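Local coordinates for protein molybdopterin biosynthesis enzyme, MoaB (Thermus thermophilus, PDB 3MCH) that takes part in the biosynthesis of the molybdenum cofactor, probably by binding molybdopterin, as the related MogA does, at residues 20-25 and 130-135; 5-10 and 66-71. All coordinates share one frame; numbering follows the deposited sequence.

Contact 1 of 2, residues 20-25 and 130-135; sequences DTTHLA and GSPKGA
Thr22 OG1 donates a hydrogen bond to the Gly130 carbonyl, and the two oxygens lie 2.8 Å apart. This joins the first turns of two helices, 21-30 and 132-142, which start side by side in the alpha/beta fold of the MogA/MoaB family. Each helix follows a parallel strand of the central sheet. The hydroxyl comes in tilted from the carbonyl plane, with a C=O...donor angle of 141°. Thr22 holds both branches against the second segment. At chi1 -57° its OG1 sits beside the backbone N, and CG2, anti to that N, meets Ala135 CB at 3.5 Å. A valine here would probably leave the Gly130 carbonyl without this donor.

Pro132 packs against both threonines. Its CG lies 3.4 Å from Thr21 OG1, and the Thr22 and Pro132 CA atoms are only 4.2 Å apart. One turn further on, Ala25 CB rests 3.8 Å from Pro132 O.

Both helices are N-capped by side chains. Asp20 OD1 accepts from His23 N at 3.0 Å, met from above the carboxylate plane, and more weakly from Thr22 N. Its other oxygen, OD2, bonds to Thr8 and Tyr40, so this carboxylate links the helix start to the sheet. His23 stacks its ring on Tyr40. On the second helix, Ser131 OG accepts from Gly134 N at 2.9 Å, with an N-H...O angle of 148°.

Contact 2 of 2, residues 5-10 and 66-71; sequences GILTVS and ILTNGG
The Asn69 amide lies alongside Thr8, with the Thr22 methyl squarely over one face. Thr8 CA approaches from the other side at a slant, off the plane and beyond the outer edge. At that edge ND2 donates to Thr8 OG1 at 2.9 Å, nearly straight at 166° and in the amide plane. Ile6 CG2 is also near ND2, at 4.0 Å. Chi1 of 70° puts Asn69 CG between its backbone N and carbonyl carbon, which brings the amide over to Thr8. A water lies 3.0 Å from Asn69 OD1 and close to Val9 O. Asp20 is a second partner of the Thr8 hydroxyl.

The backbones form a parallel beta pair, with strand axes at 18°. Leu67 N bonds to Gly5 O, Leu7 N to Leu67 O, Asn69 N to Leu7 O and Val9 N to Asn69 O. Ile6 and Leu67 lie side by side, and Ile6 CD1 is tight against Leu67 CB at 3.4 Å.

These are inner, parallel strands of the mixed sheet of the MogA/MoaB alpha/beta fold. Strand 35-43 flanks 2-9, and strand 123-128 flanks 65-69. Helix 21-30 covers the face with Ile6 and Leu67, while helix 47-60 packs on Leu7, Val9 and Ile66 on the other.

From the N terminus, strand 2-9 comes first and helix 21-30 follows it. Contact 2 closes the first loop when the chain returns at 66-71, after strand 35-43 and helix 47-60. Contact 1 closes the second when the chain reaches 130-135, beyond strand 123-128. The two loops cross, because 20-25 lies inside the first and 66-71 inside the second. Their centres are about 10 Å apart, and they touch directly. Asp20 and Thr8 form the polar joint between them, and His23 CD2 packs on Ile6 CG2 at 3.9 Å. Two central strands are thereby tied to two helix starts at the C-terminal ends of the strands.

Contact 1 of 2, residues 20-25 and 130-135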
ATOM      1  N   ASP B  20     -11.971  26.868  11.381  1.00 24.61           N
ATOM      2  CA  ASP B  20     -11.454  25.634  10.814  1.00 22.32           C
ATOM      3  C   ASP B  20     -10.838  25.978   9.470  1.00 21.67           C
ATOM      4  O   ASP B  20     -11.538  26.012   8.458  1.00 22.19           O
ATOM      5  CB  ASP B  20     -12.601  24.639  10.634  1.00 21.78           C
ATOM      6  CG  ASP B  20     -12.137  23.306  10.102  1.00 20.67           C
ATOM      7  OD1 ASP B  20     -10.960  23.201   9.704  1.00 21.99           O
ATOM      8  OD2 ASP B  20     -12.959  22.368  10.083  1.00 19.67           O
ATOM      9  N   THR B  21      -9.532  26.238   9.463  1.00 20.81           N
ATOM     10  CA  THR B  21      -8.832  26.604   8.237  1.00 21.58           C
ATOM     11  C   THR B  21      -8.559  25.442   7.284  1.00 21.85           C
ATOM     12  O   THR B  21      -8.325  25.657   6.095  1.00 22.59           O
ATOM     13  CB  THR B  21      -7.497  27.307   8.540  1.00 22.89           C
ATOM     14  OG1 THR B  21      -6.724  26.504   9.437  1.00 25.00           O
ATOM     15  CG2 THR B  21      -7.747  28.683   9.160  1.00 23.35           C
ATOM     16  N   THR B  22      -8.581  24.215   7.794  1.00 21.35           N
ATOM     17  CA  THR B  22      -8.346  23.065   6.929  1.00 20.00           C
ATOM     18  C   THR B  22      -9.584  22.880   6.054  1.00 20.39           C
ATOM     19  O   THR B  22      -9.479  22.625   4.853  1.00 20.45           O
ATOM     20  CB  THR B  22      -8.084  21.800   7.750  1.00 20.99           C
ATOM     21  OG1 THR B  22      -6.970  22.032   8.621  1.00 21.18           O
ATOM     22  CG2 THR B  22      -7.756  20.623   6.828  1.00 20.06           C
ATOM     23  N   HIS B  23     -10.754  23.013   6.671  1.00 19.76           N
ATOM     24  CA  HIS B  23     -12.029  22.921   5.967  1.00 19.53           C
ATOM     25  C   HIS B  23     -11.978  23.879   4.773  1.00 19.50           C
ATOM     26  O   HIS B  23     -12.336  23.519   3.650  1.00 19.16           O
ATOM     27  CB  HIS B  23     -13.161  23.329   6.919  1.00 19.32           C
ATOM     28  CG  HIS B  23     -14.464  23.616   6.241  1.00 22.22           C
ATOM     29  ND1 HIS B  23     -15.348  24.566   6.706  1.00 23.56           N
ATOM     30  CD2 HIS B  23     -15.043  23.072   5.143  1.00 21.82           C
ATOM     31  CE1 HIS B  23     -16.414  24.595   5.926  1.00 23.30           C
ATOM     32  NE2 HIS B  23     -16.254  23.699   4.970  1.00 23.66           N
ATOM     33  N   LEU B  24     -11.520  25.104   5.020  1.00 20.61           N
ATOM     34  CA  LEU B  24     -11.428  26.109   3.964  1.00 22.00           C
ATOM     35  C   LEU B  24     -10.433  25.750   2.868  1.00 22.44           C
ATOM     36  O   LEU B  24     -10.674  26.024   1.694  1.00 23.13           O
ATOM     37  CB  LEU B  24     -11.057  27.468   4.558  1.00 24.33           C
ATOM     38  CG  LEU B  24     -12.088  28.081   5.508  1.00 24.41           C
ATOM     39  CD1 LEU B  24     -11.570  29.414   6.009  1.00 27.87           C
ATOM     40  CD2 LEU B  24     -13.418  28.266   4.793  1.00 29.51           C
ATOM     41  N   ALA B  25      -9.311  25.147   3.247  1.00 22.97           N
ATOM     42  CA  ALA B  25      -8.298  24.759   2.269  1.00 21.81           C
ATOM     43  C   ALA B  25      -8.869  23.694   1.337  1.00 21.06           C
ATOM     44  O   ALA B  25      -8.622  23.710   0.130  1.00 21.18           O
ATOM     45  CB  ALA B  25      -7.060  24.224   2.976  1.00 22.89           C
ATOM     46  N   GLY B 130      -4.449  16.465   8.830  1.00 20.86           N
ATOM     47  CA  GLY B 130      -5.132  17.545   9.526  1.00 22.27           C
ATOM     48  C   GLY B 130      -4.713  18.992   9.341  1.00 23.91           C
ATOM     49  O   GLY B 130      -5.480  19.894   9.686  1.00 23.93           O
ATOM     50  N   SER B 131      -3.519  19.241   8.817  1.00 24.38           N
ATOM     51  CA  SER B 131      -3.085  20.625   8.625  1.00 25.13           C
ATOM     52  C   SER B 131      -3.587  21.169   7.292  1.00 23.95           C
ATOM     53  O   SER B 131      -3.832  20.410   6.354  1.00 22.33           O
ATOM     54  CB  SER B 131      -1.559  20.726   8.669  1.00 26.03           C
ATOM     55  OG  SER B 131      -0.968  20.190   7.499  1.00 27.54           O
ATOM     56  N   PRO B 132      -3.765  22.495   7.195  1.00 24.17           N
ATOM     57  CA  PRO B 132      -4.241  23.094   5.946  1.00 22.67           C
ATOM     58  C   PRO B 132      -3.333  22.716   4.778  1.00 22.99           C
ATOM     59  O   PRO B 132      -3.807  22.317   3.713  1.00 21.84           O
ATOM     60  CB  PRO B 132      -4.208  24.590   6.248  1.00 24.14           C
ATOM     61  CG  PRO B 132      -4.499  24.635   7.713  1.00 24.78           C
ATOM     62  CD  PRO B 132      -3.639  23.517   8.251  1.00 24.49           C
ATOM     63  N   LYS B 133      -2.025  22.839   4.986  1.00 23.83           N
ATOM     64  CA  LYS B 133      -1.055  22.506   3.948  1.00 24.38           C
ATOM     65  C   LYS B 133      -1.109  21.021   3.598  1.00 23.01           C
ATOM     66  O   LYS B 133      -1.102  20.656   2.424  1.00 22.62           O
ATOM     67  CB  LYS B 133       0.363  22.867   4.401  1.00 25.66           C
ATOM     68  CG  LYS B 133       1.440  22.470   3.399  1.00 31.14           C
ATOM     69  CD  LYS B 133       2.839  22.813   3.896  1.00 31.98           C
ATOM     70  CE  LYS B 133       3.891  22.379   2.882  1.00 33.81           C
ATOM     71  NZ  LYS B 133       5.268  22.771   3.291  1.00 37.14           N
ATOM     72  N   GLY B 134      -1.162  20.177   4.624  1.00 22.63           N
ATOM     73  CA  GLY B 134      -1.210  18.740   4.415  1.00 22.77           C
ATOM     74  C   GLY B 134      -2.444  18.280   3.658  1.00 21.73           C
ATOM     75  O   GLY B 134      -2.343  17.531   2.683  1.00 21.04           O
ATOM     76  N   ALA B 135      -3.615  18.715   4.114  1.00 20.38           N
ATOM     77  CA  ALA B 135      -4.870  18.353   3.461  1.00 19.27           C
ATOM     78  C   ALA B 135      -4.856  18.839   2.019  1.00 19.22           C
ATOM     79  O   ALA B 135      -5.279  18.132   1.102  1.00 18.33           O
ATOM     80  CB  ALA B 135      -6.045  18.974   4.208  1.00 19.55           C
TER

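Contact 2 of 2, residues 5-10 and 66-71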
ATOM      1  N   GLY B   5     -18.892  15.783   1.512  1.00 11.96           N
ATOM      2  CA  GLY B   5     -19.017  16.101   2.919  1.00 12.15           C
ATOM      3  C   GLY B   5     -17.602  16.262   3.455  1.00 13.37           C
ATOM      4  O   GLY B   5     -16.725  15.461   3.133  1.00 13.13           O
ATOM      5  N   ILE B   6     -17.365  17.303   4.244  1.00 13.24           N
ATOM      6  CA  ILE B   6     -16.043  17.533   4.820  1.00 13.95           C
ATOM      7  C   ILE B   6     -16.163  17.330   6.326  1.00 15.40           C
ATOM      8  O   ILE B   6     -16.931  18.021   6.991  1.00 16.02           O
ATOM      9  CB  ILE B   6     -15.539  18.973   4.512  1.00 14.90           C
ATOM     10  CG1 ILE B   6     -15.411  19.163   2.997  1.00 14.60           C
ATOM     11  CG2 ILE B   6     -14.185  19.219   5.183  1.00 13.97           C
ATOM     12  CD1 ILE B   6     -14.482  18.185   2.226  1.00 25.29           C
ATOM     13  N   LEU B   7     -15.417  16.365   6.855  1.00 14.81           N
ATOM     14  CA  LEU B   7     -15.453  16.064   8.281  1.00 16.43           C
ATOM     15  C   LEU B   7     -14.124  16.372   8.952  1.00 16.14           C
ATOM     16  O   LEU B   7     -13.124  15.708   8.691  1.00 16.37           O
ATOM     17  CB  LEU B   7     -15.797  14.590   8.500  1.00 17.52           C
ATOM     18  CG  LEU B   7     -15.891  14.131   9.960  1.00 19.74           C
ATOM     19  CD1 LEU B   7     -16.995  14.905  10.665  1.00 21.43           C
ATOM     20  CD2 LEU B   7     -16.170  12.638  10.010  1.00 20.40           C
ATOM     21  N   THR B   8     -14.114  17.379   9.820  1.00 16.03           N
ATOM     22  CA  THR B   8     -12.898  17.756  10.527  1.00 18.30           C
ATOM     23  C   THR B   8     -12.834  17.027  11.866  1.00 18.83           C
ATOM     24  O   THR B   8     -13.635  17.276  12.770  1.00 18.67           O
ATOM     25  CB  THR B   8     -12.834  19.281  10.744  1.00 19.63           C
ATOM     26  OG1 THR B   8     -12.737  19.930   9.468  1.00 18.66           O
ATOM     27  CG2 THR B   8     -11.614  19.659  11.582  1.00 20.14           C
ATOM     28  N   VAL B   9     -11.873  16.114  11.970  1.00 18.84           N
ATOM     29  CA  VAL B   9     -11.679  15.305  13.164  1.00 20.78           C
ATOM     30  C   VAL B   9     -10.625  15.801  14.148  1.00 22.66           C
ATOM     31  O   VAL B   9      -9.431  15.794  13.842  1.00 22.54           O
ATOM     32  CB  VAL B   9     -11.223  13.871  12.785  1.00 20.53           C
ATOM     33  CG1 VAL B   9     -11.104  13.009  14.037  1.00 21.18           C
ATOM     34  CG2 VAL B   9     -12.205  13.252  11.801  1.00 20.62           C
ATOM     35  N   SER B  10     -11.080  16.230  15.325  1.00 24.34           N
ATOM     36  CA  SER B  10     -10.201  16.718  16.387  1.00 27.99           C
ATOM     37  C   SER B  10     -11.045  17.039  17.614  1.00 29.04           C
ATOM     38  O   SER B  10     -12.226  17.358  17.494  1.00 28.58           O
ATOM     39  CB  SER B  10      -9.377  17.889  15.854  1.00 29.60           C
ATOM     40  OG  SER B  10      -8.677  18.515  16.924  1.00 29.75           O
ATOM     41  N   ILE B  66     -16.653  11.648   0.858  1.00 11.04           N
ATOM     42  CA  ILE B  66     -16.468  12.128   2.214  1.00 12.62           C
ATOM     43  C   ILE B  66     -14.980  12.345   2.409  1.00 13.72           C
ATOM     44  O   ILE B  66     -14.183  11.418   2.265  1.00 13.82           O
ATOM     45  CB  ILE B  66     -16.955  11.133   3.283  1.00 13.08           C
ATOM     46  CG1 ILE B  66     -18.469  10.960   3.185  1.00 15.19           C
ATOM     47  CG2 ILE B  66     -16.554  11.640   4.677  1.00 13.49           C
ATOM     48  CD1 ILE B  66     -19.029   9.764   3.950  1.00 25.29           C
ATOM     49  N   LEU B  67     -14.614  13.588   2.697  1.00 12.26           N
ATOM     50  CA  LEU B  67     -13.232  13.943   2.945  1.00 11.94           C
ATOM     51  C   LEU B  67     -13.085  14.261   4.426  1.00 12.91           C
ATOM     52  O   LEU B  67     -13.575  15.293   4.895  1.00 13.79           O
ATOM     53  CB  LEU B  67     -12.830  15.170   2.113  1.00 12.07           C
ATOM     54  CG  LEU B  67     -12.909  15.011   0.590  1.00 10.41           C
ATOM     55  CD1 LEU B  67     -12.630  16.347  -0.098  1.00 11.31           C
ATOM     56  CD2 LEU B  67     -11.899  13.961   0.128  1.00 10.95           C
ATOM     57  N   THR B  68     -12.456  13.357   5.169  1.00 13.72           N
ATOM     58  CA  THR B  68     -12.221  13.619   6.583  1.00 13.94           C
ATOM     59  C   THR B  68     -10.835  14.246   6.590  1.00 14.12           C
ATOM     60  O   THR B  68     -10.062  14.058   5.648  1.00 15.18           O
ATOM     61  CB  THR B  68     -12.177  12.328   7.451  1.00 14.89           C
ATOM     62  OG1 THR B  68     -10.985  11.581   7.159  1.00 14.80           O
ATOM     63  CG2 THR B  68     -13.401  11.461   7.201  1.00 13.78           C
ATOM     64  N   ASN B  69     -10.523  15.012   7.625  1.00 14.88           N
ATOM     65  CA  ASN B  69      -9.199  15.592   7.730  1.00 15.52           C
ATOM     66  C   ASN B  69      -8.793  15.541   9.195  1.00 17.05           C
ATOM     67  O   ASN B  69      -9.606  15.819  10.079  1.00 18.25           O
ATOM     68  CB  ASN B  69      -9.167  17.030   7.182  1.00 15.83           C
ATOM     69  CG  ASN B  69      -9.921  18.018   8.054  1.00 15.38           C
ATOM     70  OD1 ASN B  69      -9.437  18.435   9.105  1.00 18.90           O
ATOM     71  ND2 ASN B  69     -11.117  18.395   7.616  1.00 16.67           N
ATOM     72  N   GLY B  70      -7.550  15.137   9.440  1.00 17.61           N
ATOM     73  CA  GLY B  70      -7.034  15.035  10.799  1.00 17.09           C
ATOM     74  C   GLY B  70      -7.106  13.649  11.424  1.00 18.11           C
ATOM     75  O   GLY B  70      -7.874  12.793  10.980  1.00 17.56           O
ATOM     76  N   GLY B  71      -6.301  13.436  12.466  1.00 18.23           N
ATOM     77  CA  GLY B  71      -6.292  12.163  13.169  1.00 18.14           C
ATOM     78  C   GLY B  71      -5.646  11.010  12.423  1.00 18.08           C
ATOM     79  O   GLY B  71      -5.943   9.848  12.700  1.00 19.81           O
TER
HETATM   80  O   HOH W   1      -8.593  17.970  11.988  1.00 28.43           O